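Local coordinates for protein profilin-2 (Acanthamoeba castellanii, PDB 1F2K) that binds monomeric actin and thereby tunes polymerisation of the cytoskeleton, and binds PIP2, which inhibits formation of IP3 and DG, at residues 8-13 / 111-116; 18-23 / 35-40; 44-49 / 93-98. One frame throughout, in Å; residues are numbered along the deposited sequence.

The three contacts place helices and a loop on the two faces of one antiparallel sheet, the core of the profilin fold. Contact 1 pairs the terminal helices on one face, while contacts 2 and 3 cover the other. Contacts 2 and 3 have centres about 9 Å apart and share helix 39-50; their strands are neighbours, joined by Ile-22 O to Ile-95 N at 2.8 Å and Ala-20 N to Ile-97 O at 2.8 Å. Contact 1 lies about 15 Å from contact 2 and 16 Å from contact 3, centre to centre. It reaches the sheet through Leu-10 on Ala-19 and Leu-116 on Leu-96, and its second segment carries the actin-binding Lys-115.

Contact 1 (8-13 / 111-116); sequences TNLVGT and NVVEKL
Residues 8-13, the last part of helix 2-11 and the turn that follows, run beside residues 111-116 of helix 106-121, with the backbones closest at Leu-10 and Val-112, whose CA atoms are 6.7 Å apart. Leu-10 is the main wedge. Its CG stands anti to the carbonyl carbon (chi1 -67°), which brings the branched end into the groove between the helices although the side chain sets out obliquely. There Leu-10 CG lies 3.8 Å from CD2 of Leu-116, the two leucines crossing at about a right angle, and CD2 of Leu-10 comes within 3.9 Å of CG1 of Val-112. CG2 of Val-113 touches CD2 of Leu-10 more loosely, at 4.2 Å.

This pairing of the N- and C-terminal helices on one face of the sheet is a hallmark of profilins. Both helices rest on the sheet below: Leu-10 touches Ala-19, and Val-113 and Leu-116 touch Leu-96. Lys-115, an actin-binding residue, sits on the second helix but makes no contact with 8-13.

Around Asn-9 and Thr-13 polar atoms join the contact. A water donates to Val-112 O at 2.9 Å and, weakly, to Asn-9 O, spanning the helices where their carbonyls cannot bond directly. CG1 of Val-112 lies 3.4 Å from Asn-9 O. Thr-13 OG1 also approaches this valine, tip to tip, while bonding to Leu-10 O at 2.7 Å, in the carbonyl plane with a C=O...O angle of 158°. Thr-13 N bonds to that oxygen too, so one carbonyl gathers two donors from a single residue. Threonine suits this turn because its hydroxyl ties the turn back to Leu-10 and also bonds with Ala-15 N, while the compact valine opposite lays CG1 against the Asn-9 carbonyl and, more loosely, the Thr-13 hydroxyl.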
loop_
_atom_site.group_PDB
_atom_site.type_symbol
_atom_site.label_atom_id
_atom_site.label_comp_id
_atom_site.label_asym_id
_atom_site.label_seq_id
_atom_site.Cartn_x
_atom_site.Cartn_y
_atom_site.Cartn_z
ATOM N N THR A 8 -8.295 1.791 11.957
ATOM C CA THR A 8 -7.633 1.427 13.185
ATOM C C THR A 8 -6.284 0.795 13.074
ATOM O O THR A 8 -5.358 1.305 13.591
ATOM C CB THR A 8 -8.506 0.504 14.010
ATOM O OG1 THR A 8 -9.786 1.135 14.234
ATOM C CG2 THR A 8 -7.797 0.217 15.307
ATOM N N ASN A 9 -6.170 -0.316 12.376
ATOM C CA ASN A 9 -4.890 -1.030 12.300
ATOM C C ASN A 9 -3.817 -0.345 11.493
ATOM O O ASN A 9 -2.641 -0.608 11.713
ATOM C CB ASN A 9 -5.098 -2.444 11.755
ATOM C CG ASN A 9 -6.202 -3.201 12.481
ATOM O OD1 ASN A 9 -5.935 -4.095 13.242
ATOM N ND2 ASN A 9 -7.438 -2.836 12.233
ATOM N N LEU A 10 -4.210 0.498 10.533
ATOM C CA LEU A 10 -3.235 1.251 9.737
ATOM C C LEU A 10 -3.150 2.703 10.186
ATOM O O LEU A 10 -2.271 3.074 10.976
ATOM C CB LEU A 10 -3.598 1.183 8.280
ATOM C CG LEU A 10 -3.443 -0.239 7.794
ATOM C CD1 LEU A 10 -3.879 -0.279 6.343
ATOM C CD2 LEU A 10 -1.988 -0.711 7.995
ATOM N N VAL A 11 -4.088 3.525 9.757
ATOM C CA VAL A 11 -4.005 4.933 10.147
ATOM C C VAL A 11 -4.051 5.192 11.660
ATOM O O VAL A 11 -3.228 5.973 12.190
ATOM C CB VAL A 11 -5.086 5.757 9.447
ATOM C CG1 VAL A 11 -4.988 7.204 9.866
ATOM C CG2 VAL A 11 -4.950 5.606 7.903
ATOM N N GLY A 12 -4.962 4.520 12.369
ATOM C CA GLY A 12 -5.061 4.750 13.795
ATOM C C GLY A 12 -3.788 4.554 14.636
ATOM O O GLY A 12 -3.666 5.062 15.773
ATOM N N THR A 13 -2.832 3.836 14.081
ATOM C CA THR A 13 -1.619 3.549 14.793
ATOM C C THR A 13 -0.663 4.676 14.808
ATOM O O THR A 13 0.133 4.763 15.705
ATOM C CB THR A 13 -0.828 2.410 14.143
ATOM O OG1 THR A 13 -0.347 2.850 12.856
ATOM C CG2 THR A 13 -1.689 1.159 14.000
ATOM N N ASN A 111 6.598 -1.976 9.043
ATOM C CA ASN A 111 6.245 -2.917 10.090
ATOM C C ASN A 111 4.707 -2.975 10.278
ATOM O O ASN A 111 4.103 -4.035 10.290
ATOM C CB ASN A 111 6.927 -2.528 11.414
ATOM C CG ASN A 111 8.420 -2.826 11.422
ATOM O OD1 ASN A 111 8.948 -3.507 10.515
ATOM N ND2 ASN A 111 9.118 -2.343 12.466
ATOM N N VAL A 112 4.071 -1.830 10.374
ATOM C CA VAL A 112 2.651 -1.853 10.570
ATOM C C VAL A 112 1.935 -2.552 9.431
ATOM O O VAL A 112 1.202 -3.513 9.666
ATOM C CB VAL A 112 2.153 -0.413 10.792
ATOM C CG1 VAL A 112 0.658 -0.327 10.811
ATOM C CG2 VAL A 112 2.709 0.063 12.157
ATOM N N VAL A 113 2.180 -2.108 8.200
ATOM C CA VAL A 113 1.543 -2.697 7.035
ATOM C C VAL A 113 1.810 -4.184 6.851
ATOM O O VAL A 113 0.903 -4.943 6.626
ATOM C CB VAL A 113 1.926 -1.934 5.723
ATOM C CG1 VAL A 113 1.103 -2.466 4.531
ATOM C CG2 VAL A 113 1.611 -0.474 5.878
ATOM N N GLU A 114 3.063 -4.598 6.914
ATOM C CA GLU A 114 3.387 -6.003 6.756
ATOM C C GLU A 114 2.779 -6.817 7.893
ATOM O O GLU A 114 2.510 -7.981 7.723
ATOM C CB GLU A 114 4.888 -6.188 6.770
ATOM C CG GLU A 114 5.584 -5.448 5.668
ATOM C CD GLU A 114 5.697 -6.300 4.417
ATOM O OE1 GLU A 114 5.356 -7.492 4.486
ATOM O OE2 GLU A 114 6.140 -5.802 3.388
ATOM N N LYS A 115 2.603 -6.215 9.055
ATOM C CA LYS A 115 2.021 -6.901 10.217
ATOM C C LYS A 115 0.526 -7.126 9.939
ATOM O O LYS A 115 -0.029 -8.173 10.300
ATOM C CB LYS A 115 2.193 -6.045 11.498
ATOM C CG LYS A 115 1.789 -6.732 12.819
ATOM C CD LYS A 115 1.742 -5.697 13.995
ATOM C CE LYS A 115 1.547 -6.378 15.372
ATOM N NZ LYS A 115 2.782 -7.024 15.988
ATOM N N LEU A 116 -0.116 -6.145 9.299
ATOM C CA LEU A 116 -1.545 -6.267 8.958
ATOM C C LEU A 116 -1.772 -7.327 7.882
ATOM O O LEU A 116 -2.781 -8.048 7.890
ATOM C CB LEU A 116 -2.128 -4.932 8.462
ATOM C CG LEU A 116 -3.586 -5.180 7.996
ATOM C CD1 LEU A 116 -4.375 -5.797 9.177
ATOM C CD2 LEU A 116 -4.266 -3.914 7.477
HETATM O O HOH W 1 -0.968 -3.544 11.587
#

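Contact 2 (18-23 / 35-40); sequences QAAIIG and FAVSPA
Strand 18-23 and the chain leading into helix 39-50 run side by side in the same general direction but diverge: the CA separation grows from 6.5 Å at Gln-18 and Phe-35, through Ala-20 and Val-37, to 8.9 Å at Ile-22 and Pro-39. The gap is filled by side chains.

Phe-35 makes the largest contribution. Its ring is carried toward the strand with CG anti to the backbone N (chi1 171°), and Gln-18 CB sits over one face, 4.0 Å from the centroid and 18° off the ring normal, as a CH-pi contact. The glutamine chain, extended beyond CG, then crosses the ring obliquely; Gln-18 OE1 ends 3.6 Å from Phe-35 CD1, with the amide plane turned 42° from the ring. Glutamine suits this place because its CB can cover the aromatic face while the flat amide lies along the CB and CD1 side of Phe-35, at a partly exposed position that tolerates a polar end. At the ring edge, near its plane, the Ala-19 carbonyl oxygen lies 3.5 Å from Phe-35 CD2, an approach in which the positive rim of the ring probably eases the oxygen's charge.

Farther along, Ala-20 CB meets Phe-35 CE2 at 3.7 Å and Val-37 CG1 at 3.9 Å; a small methyl fits here because two bulkier neighbours converge on it. The last step is looser, with Ile-22 CD1 4.3 Å from Val-37 CG1. Beyond it Ser-38 N-caps the helix, its OG accepting from Asn-41 N.

The loop thus closes one side of strand 18-23, while the other side, through Ala-19 and Ile-21, packs against helix 2-11. Within the sheet the strand lies between strands 28-31 and 94-100, bonded to the latter through Gln-18 and Val-99.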
loop_
_atom_site.group_PDB
_atom_site.type_symbol
_atom_site.label_atom_id
_atom_site.label_comp_id
_atom_site.label_asym_id
_atom_site.label_seq_id
_atom_site.Cartn_x
_atom_site.Cartn_y
_atom_site.Cartn_z
ATOM N N GLN A 18 -1.903 7.921 5.691
ATOM C CA GLN A 18 -3.045 7.629 4.815
ATOM C C GLN A 18 -2.982 6.170 4.360
ATOM O O GLN A 18 -1.883 5.627 4.207
ATOM C CB GLN A 18 -3.010 8.536 3.583
ATOM C CG GLN A 18 -3.444 9.944 3.855
ATOM C CD GLN A 18 -3.446 10.826 2.621
ATOM O OE1 GLN A 18 -2.490 10.826 1.827
ATOM N NE2 GLN A 18 -4.507 11.612 2.473
ATOM N N ALA A 19 -4.129 5.535 4.132
ATOM C CA ALA A 19 -4.098 4.129 3.725
ATOM C C ALA A 19 -5.332 3.586 3.002
ATOM O O ALA A 19 -6.434 4.060 3.206
ATOM C CB ALA A 19 -3.778 3.244 4.972
ATOM N N ALA A 20 -5.153 2.572 2.171
ATOM C CA ALA A 20 -6.292 1.985 1.463
ATOM C C ALA A 20 -6.115 0.492 1.336
ATOM O O ALA A 20 -5.044 -0.018 1.555
ATOM C CB ALA A 20 -6.428 2.594 0.074
ATOM N N ILE A 21 -7.181 -0.228 1.033
ATOM C CA ILE A 21 -7.051 -1.670 0.867
ATOM C C ILE A 21 -7.755 -1.923 -0.449
ATOM O O ILE A 21 -8.928 -1.559 -0.646
ATOM C CB ILE A 21 -7.717 -2.499 2.023
ATOM C CG1 ILE A 21 -6.874 -2.409 3.319
ATOM C CG2 ILE A 21 -7.812 -3.960 1.580
ATOM C CD1 ILE A 21 -7.501 -2.981 4.585
ATOM N N ILE A 22 -7.033 -2.585 -1.340
ATOM C CA ILE A 22 -7.528 -2.790 -2.685
ATOM C C ILE A 22 -7.698 -4.240 -3.055
ATOM O O ILE A 22 -7.080 -5.132 -2.441
ATOM C CB ILE A 22 -6.540 -2.011 -3.652
ATOM C CG1 ILE A 22 -7.333 -1.014 -4.444
ATOM C CG2 ILE A 22 -5.667 -2.922 -4.545
ATOM C CD1 ILE A 22 -7.478 0.250 -3.700
ATOM N N GLY A 23 -8.562 -4.502 -4.026
ATOM C CA GLY A 23 -8.693 -5.888 -4.495
ATOM C C GLY A 23 -7.581 -6.162 -5.541
ATOM O O GLY A 23 -6.926 -5.220 -5.999
ATOM N N PHE A 35 -8.665 10.102 1.169
ATOM C CA PHE A 35 -7.544 9.538 0.483
ATOM C C PHE A 35 -8.173 8.663 -0.549
ATOM O O PHE A 35 -9.063 7.876 -0.258
ATOM C CB PHE A 35 -6.704 8.721 1.449
ATOM C CG PHE A 35 -5.621 7.919 0.793
ATOM C CD1 PHE A 35 -4.640 8.540 0.059
ATOM C CD2 PHE A 35 -5.587 6.525 0.922
ATOM C CE1 PHE A 35 -3.641 7.787 -0.543
ATOM C CE2 PHE A 35 -4.585 5.755 0.318
ATOM C CZ PHE A 35 -3.614 6.381 -0.414
ATOM N N ALA A 36 -7.737 8.810 -1.780
ATOM C CA ALA A 36 -8.340 8.034 -2.831
ATOM C C ALA A 36 -7.353 7.606 -3.862
ATOM O O ALA A 36 -6.595 8.424 -4.383
ATOM C CB ALA A 36 -9.441 8.850 -3.498
ATOM N N VAL A 37 -7.349 6.316 -4.151
ATOM C CA VAL A 37 -6.488 5.806 -5.206
ATOM C C VAL A 37 -7.374 5.278 -6.339
ATOM O O VAL A 37 -8.343 4.524 -6.110
ATOM C CB VAL A 37 -5.532 4.680 -4.745
ATOM C CG1 VAL A 37 -5.887 4.204 -3.389
ATOM C CG2 VAL A 37 -5.564 3.559 -5.762
ATOM N N SER A 38 -7.031 5.707 -7.555
ATOM C CA SER A 38 -7.733 5.353 -8.792
ATOM C C SER A 38 -7.644 3.861 -9.077
ATOM O O SER A 38 -6.657 3.190 -8.702
ATOM C CB SER A 38 -7.078 6.060 -9.980
ATOM O OG SER A 38 -5.809 5.459 -10.284
ATOM N N PRO A 39 -8.682 3.330 -9.734
ATOM C CA PRO A 39 -8.786 1.922 -10.128
ATOM C C PRO A 39 -7.647 1.662 -11.150
ATOM O O PRO A 39 -7.060 0.566 -11.232
ATOM C CB PRO A 39 -10.173 1.850 -10.769
ATOM C CG PRO A 39 -10.970 2.862 -9.952
ATOM C CD PRO A 39 -9.987 4.022 -9.842
ATOM N N ALA A 40 -7.321 2.703 -11.907
ATOM C CA ALA A 40 -6.259 2.606 -12.905
ATOM C C ALA A 40 -4.936 2.345 -12.190
ATOM O O ALA A 40 -4.303 1.305 -12.437
ATOM C CB ALA A 40 -6.190 3.892 -13.706
#

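Contact 3 (44-49 / 93-98); sequences ALANAF and KAILIG
Helix 39-50 of the profilin fold packs across the antiparallel sheet on the face remote from the terminal helices, and here its residues 44-49 cross strand 94-98 steeply: the segment axes approach to 10.0 Å at an angle of 109°. Ile-95 carries most of the contact on the strand side, and its beta-branched shape suits it to this, presenting two methyls in different directions. Ile-95 CD1 lies 3.8 Å from Ala-46 CB and equally near its CA, a close approach that a bare methyl on the helix permits. Ile-95 CG2, anti to the backbone N, instead meets the ring of Phe-49 obliquely, 3.7 Å from Phe-49 CE2, the two side chains sliding past each other in opposite directions.

One helical turn back from Phe-49, Leu-45 takes up the next strand position. Its CG stands anti to the backbone N (chi1 -178°), and Leu-45 CD2 meets Ile-97 CD1 tip to tip at 4.1 Å. Thr-88 of the adjacent strand 84-90 and Val-77 of strand 76-81 beyond it also receive Leu-45 and Phe-49, extending the layer across the sheet. On the reverse face of strand 94-100, the side chain of Leu-96 packs on helix 106-121.

Every touch across this contact is between carbon atoms, all but Ala-46 buried, so the packing probably rests on close fit and the exclusion of water, not on directional bonds.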
loop_
_atom_site.group_PDB
_atom_site.type_symbol
_atom_site.label_atom_id
_atom_site.label_comp_id
_atom_site.label_asym_id
_atom_site.label_seq_id
_atom_site.Cartn_x
_atom_site.Cartn_y
_atom_site.Cartn_z
ATOM N N ALA A 44 -2.401 -1.266 -11.877
ATOM C CA ALA A 44 -0.993 -1.241 -12.234
ATOM C C ALA A 44 -0.216 -1.812 -11.087
ATOM O O ALA A 44 0.644 -2.687 -11.261
ATOM C CB ALA A 44 -0.541 0.179 -12.524
ATOM N N LEU A 45 -0.523 -1.334 -9.890
ATOM C CA LEU A 45 0.175 -1.827 -8.702
ATOM C C LEU A 45 -0.063 -3.331 -8.625
ATOM O O LEU A 45 0.852 -4.132 -8.461
ATOM C CB LEU A 45 -0.378 -1.138 -7.454
ATOM C CG LEU A 45 0.309 -1.553 -6.161
ATOM C CD1 LEU A 45 1.834 -1.311 -6.226
ATOM C CD2 LEU A 45 -0.337 -0.772 -5.049
ATOM N N ALA A 46 -1.310 -3.717 -8.749
ATOM C CA ALA A 46 -1.602 -5.118 -8.673
ATOM C C ALA A 46 -0.712 -5.876 -9.656
ATOM O O ALA A 46 -0.151 -6.926 -9.299
ATOM C CB ALA A 46 -3.107 -5.372 -8.967
ATOM N N ASN A 47 -0.568 -5.359 -10.884
ATOM C CA ASN A 47 0.255 -6.065 -11.877
ATOM C C ASN A 47 1.730 -6.178 -11.488
ATOM O O ASN A 47 2.369 -7.224 -11.758
ATOM C CB ASN A 47 0.183 -5.436 -13.262
ATOM C CG ASN A 47 1.050 -6.221 -14.297
ATOM O OD1 ASN A 47 0.673 -7.310 -14.736
ATOM N ND2 ASN A 47 2.226 -5.679 -14.649
ATOM N N ALA A 48 2.250 -5.102 -10.873
ATOM C CA ALA A 48 3.633 -5.023 -10.380
ATOM C C ALA A 48 4.083 -6.188 -9.562
ATOM O O ALA A 48 5.236 -6.601 -9.647
ATOM C CB ALA A 48 3.830 -3.745 -9.571
ATOM N N PHE A 49 3.176 -6.711 -8.741
ATOM C CA PHE A 49 3.478 -7.857 -7.885
ATOM C C PHE A 49 3.780 -9.068 -8.755
ATOM O O PHE A 49 4.571 -9.930 -8.377
ATOM C CB PHE A 49 2.287 -8.143 -6.940
ATOM C CG PHE A 49 2.123 -7.110 -5.862
ATOM C CD1 PHE A 49 2.993 -7.091 -4.778
ATOM C CD2 PHE A 49 1.222 -6.063 -6.006
ATOM C CE1 PHE A 49 2.993 -6.046 -3.866
ATOM C CE2 PHE A 49 1.214 -4.971 -5.071
ATOM C CZ PHE A 49 2.097 -4.971 -4.018
ATOM N N LYS A 93 -6.289 -12.016 -1.060
ATOM C CA LYS A 93 -7.396 -11.382 -1.765
ATOM C C LYS A 93 -7.284 -9.883 -2.016
ATOM O O LYS A 93 -8.037 -9.348 -2.831
ATOM C CB LYS A 93 -8.720 -11.654 -1.039
ATOM C CG LYS A 93 -9.111 -13.162 -0.840
ATOM C CD LYS A 93 -9.244 -13.943 -2.167
ATOM C CE LYS A 93 -9.736 -15.369 -1.916
ATOM N NZ LYS A 93 -9.526 -16.289 -3.102
ATOM N N ALA A 94 -6.370 -9.197 -1.331
ATOM C CA ALA A 94 -6.224 -7.767 -1.547
ATOM C C ALA A 94 -4.782 -7.312 -1.566
ATOM O O ALA A 94 -3.848 -8.105 -1.605
ATOM C CB ALA A 94 -6.966 -7.009 -0.454
ATOM N N ILE A 95 -4.617 -5.997 -1.504
ATOM C CA ILE A 95 -3.298 -5.373 -1.448
ATOM C C ILE A 95 -3.457 -4.237 -0.492
ATOM O O ILE A 95 -4.404 -3.426 -0.625
ATOM C CB ILE A 95 -2.854 -4.839 -2.849
ATOM C CG1 ILE A 95 -2.667 -6.027 -3.796
ATOM C CG2 ILE A 95 -1.544 -4.120 -2.747
ATOM C CD1 ILE A 95 -2.826 -5.701 -5.162
ATOM N N LEU A 96 -2.562 -4.170 0.486
ATOM C CA LEU A 96 -2.659 -3.090 1.473
ATOM C C LEU A 96 -1.792 -1.928 1.039
ATOM O O LEU A 96 -0.711 -2.114 0.454
ATOM C CB LEU A 96 -2.217 -3.588 2.841
ATOM C CG LEU A 96 -2.743 -5.006 3.094
ATOM C CD1 LEU A 96 -2.188 -5.538 4.423
ATOM C CD2 LEU A 96 -4.276 -4.992 3.059
ATOM N N ILE A 97 -2.248 -0.717 1.321
ATOM C CA ILE A 97 -1.489 0.450 0.913
ATOM C C ILE A 97 -1.397 1.448 2.017
ATOM O O ILE A 97 -2.422 1.939 2.432
ATOM C CB ILE A 97 -2.163 1.168 -0.257
ATOM C CG1 ILE A 97 -2.209 0.293 -1.485
ATOM C CG2 ILE A 97 -1.406 2.371 -0.648
ATOM C CD1 ILE A 97 -3.075 0.992 -2.505
ATOM N N GLY A 98 -0.180 1.771 2.460
ATOM C CA GLY A 98 -0.008 2.767 3.504
ATOM C C GLY A 98 1.071 3.807 3.197
ATOM O O GLY A 98 2.250 3.463 2.975
#